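Local coordinates for protein cyclopenase asqI (Emericella nidulans, PDB 5YY3) that catalyses the zinc-dependent ring contraction of 4'-methoxycyclopenin to 4'-methoxyviridicatin, with loss of methyl isocyanate, in aspoquinolone biosynthesis, at residues A[462-467]-A[557-562]. Sequence-based numbering, arbitrary orientation.
Sequences LGHEPY and WPQNLM
A sound hydrogen bond from Asn560 and a weak one from His464 join a single 3-10 turn, residues 559-561, to residues 462-464, near the start of strand 461-475 in the hemocyanin-type Ig-like domain. At one end, Asn560 ND2 donates to Leu462 O over 3.1 Å, nearly straight at 159°. The oxygen lies in the plane of the amide, yet the amide nitrogen sits above the carbonyl plane of Leu462. This buried nitrogen is held by two acceptors, the second being Asp179 OD2, just ahead of helix 180-193. Gly463 runs close past the turn, its CA 3.6 Å from Asn560 O.

Beside this polar contact the leucines meet, crossing obliquely: the CD2 methyl of Leu462 stands 3.8 Å from CD2 of Leu561, whose side chain also touches Leu182 on helix 180-193, the helix that carries the zinc ligands His186 and His190.

His464 reaches the turn with the NE2 edge of its ring, making a weak, bent bond of 3.0 Å to Gln559 O, an oxygen that also closes the turn by accepting Met562 N. Chi1 of 66° sets CG between the backbone N and carbonyl carbon, and from there the ring extends edge-on to the turn. Its other nitrogen helps hold the ring's rotation: ND1 donates to Glu465 O at 2.7 Å, near the ring plane. Further along, the side chains of Tyr467 and Met562 cross at about a right angle. The methionine chain, bent at both chi2 and chi3, curls back to bring its terminal methyl CE within 3.2 Å of Tyr467 OH.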
loop_
_atom_site.group_PDB
_atom_site.type_symbol
_atom_site.label_atom_id
_atom_site.label_comp_id
_atom_site.label_asym_id
_atom_site.label_seq_id
_atom_site.Cartn_x
_atom_site.Cartn_y
_atom_site.Cartn_z
ATOM N N LEU A 462 13.242 1.618 18.847
ATOM C CA LEU A 462 14.187 0.686 18.240
ATOM C C LEU A 462 15.214 0.241 19.280
ATOM O O LEU A 462 15.510 0.958 20.239
ATOM C CB LEU A 462 14.881 1.318 17.038
ATOM C CG LEU A 462 15.893 0.420 16.303
ATOM C CD1 LEU A 462 15.206 -0.812 15.728
ATOM C CD2 LEU A 462 16.638 1.171 15.204
ATOM N N GLY A 463 15.741 -0.957 19.098
ATOM C CA GLY A 463 16.814 -1.471 19.921
ATOM C C GLY A 463 17.465 -2.604 19.160
ATOM O O GLY A 463 16.983 -3.015 18.095
ATOM N N HIS A 464 18.568 -3.121 19.682
ATOM C CA HIS A 464 19.176 -4.270 19.037
ATOM C C HIS A 464 19.751 -5.224 20.073
ATOM O O HIS A 464 20.138 -4.804 21.169
ATOM C CB HIS A 464 20.264 -3.818 18.064
ATOM C CG HIS A 464 21.431 -3.172 18.740
ATOM N ND1 HIS A 464 22.460 -3.898 19.297
ATOM C CD2 HIS A 464 21.722 -1.869 18.970
ATOM C CE1 HIS A 464 23.341 -3.070 19.831
ATOM N NE2 HIS A 464 22.920 -1.832 19.642
ATOM N N GLU A 465 19.802 -6.508 19.727
ATOM C CA GLU A 465 20.484 -7.475 20.575
ATOM C C GLU A 465 21.949 -7.089 20.624
ATOM O O GLU A 465 22.467 -6.527 19.656
ATOM C CB GLU A 465 20.323 -8.912 20.056
ATOM C CG GLU A 465 18.892 -9.415 19.999
ATOM C CD GLU A 465 18.174 -9.325 21.332
ATOM O OE1 GLU A 465 18.856 -9.316 22.387
ATOM O OE2 GLU A 465 16.919 -9.257 21.317
ATOM N N PRO A 466 22.617 -7.385 21.752
ATOM C CA PRO A 466 24.035 -7.061 21.923
ATOM C C PRO A 466 24.891 -7.647 20.804
ATOM O O PRO A 466 24.738 -8.820 20.456
ATOM C CB PRO A 466 24.381 -7.695 23.271
ATOM C CG PRO A 466 23.074 -7.691 24.008
ATOM C CD PRO A 466 22.036 -7.977 22.970
ATOM N N TYR A 467 25.763 -6.821 20.229
ATOM C CA TYR A 467 26.654 -7.293 19.183
ATOM C C TYR A 467 28.107 -6.972 19.522
ATOM O O TYR A 467 28.416 -6.244 20.464
ATOM C CB TYR A 467 26.276 -6.701 17.812
ATOM C CG TYR A 467 26.612 -5.237 17.620
ATOM C CD1 TYR A 467 27.882 -4.844 17.204
ATOM C CD2 TYR A 467 25.655 -4.242 17.831
ATOM C CE1 TYR A 467 28.207 -3.503 17.034
ATOM C CE2 TYR A 467 25.962 -2.886 17.644
ATOM C CZ TYR A 467 27.244 -2.527 17.248
ATOM O OH TYR A 467 27.582 -1.194 17.068
ATOM N N TRP A 557 26.101 8.992 19.449
ATOM C CA TRP A 557 24.999 8.290 18.807
ATOM C C TRP A 557 24.331 7.292 19.772
ATOM O O TRP A 557 25.012 6.533 20.447
ATOM C CB TRP A 557 25.490 7.567 17.554
ATOM C CG TRP A 557 24.342 7.206 16.704
ATOM C CD1 TRP A 557 23.826 5.955 16.494
ATOM C CD2 TRP A 557 23.504 8.117 15.999
ATOM N NE1 TRP A 557 22.737 6.035 15.661
ATOM C CE2 TRP A 557 22.508 7.357 15.347
ATOM C CE3 TRP A 557 23.500 9.514 15.838
ATOM C CZ2 TRP A 557 21.503 7.939 14.561
ATOM C CZ3 TRP A 557 22.521 10.092 15.039
ATOM C CH2 TRP A 557 21.533 9.304 14.417
ATOM N N PRO A 558 22.991 7.316 19.857
ATOM C CA PRO A 558 22.303 6.409 20.795
ATOM C C PRO A 558 22.627 4.916 20.534
ATOM O O PRO A 558 22.613 4.475 19.381
ATOM C CB PRO A 558 20.817 6.708 20.543
ATOM C CG PRO A 558 20.795 8.088 19.939
ATOM C CD PRO A 558 22.054 8.208 19.144
ATOM N N GLN A 559 22.931 4.166 21.588
ATOM C CA GLN A 559 23.255 2.741 21.452
ATOM C C GLN A 559 22.122 1.942 20.768
ATOM O O GLN A 559 22.380 1.070 19.934
ATOM C CB GLN A 559 23.572 2.138 22.831
ATOM C CG GLN A 559 23.986 0.665 22.811
ATOM C CD GLN A 559 25.187 0.422 21.912
ATOM O OE1 GLN A 559 26.282 0.937 22.156
ATOM N NE2 GLN A 559 24.981 -0.349 20.849
ATOM N N ASN A 560 20.874 2.266 21.104
ATOM C CA ASN A 560 19.723 1.594 20.517
ATOM C C ASN A 560 19.540 1.860 19.019
ATOM O O ASN A 560 18.799 1.127 18.357
ATOM C CB ASN A 560 18.445 1.996 21.235
ATOM C CG ASN A 560 18.082 3.438 20.989
ATOM O OD1 ASN A 560 18.898 4.326 21.204
ATOM N ND2 ASN A 560 16.854 3.681 20.537
ATOM N N LEU A 561 20.211 2.888 18.486
ATOM C CA LEU A 561 20.120 3.189 17.056
ATOM C C LEU A 561 21.403 2.863 16.319
ATOM O O LEU A 561 21.553 3.244 15.159
ATOM C CB LEU A 561 19.784 4.675 16.817
ATOM C CG LEU A 561 18.525 5.214 17.474
ATOM C CD1 LEU A 561 18.295 6.660 17.060
ATOM C CD2 LEU A 561 17.326 4.343 17.110
ATOM N N MET A 562 22.337 2.183 16.981
ATOM C CA MET A 562 23.646 1.935 16.374
ATOM C C MET A 562 23.507 1.115 15.116
ATOM O O MET A 562 24.207 1.338 14.131
ATOM C CB MET A 562 24.584 1.239 17.359
ATOM C CG MET A 562 25.240 2.201 18.345
ATOM S SD MET A 562 26.464 3.245 17.536
ATOM C CE MET A 562 27.718 2.020 17.143
#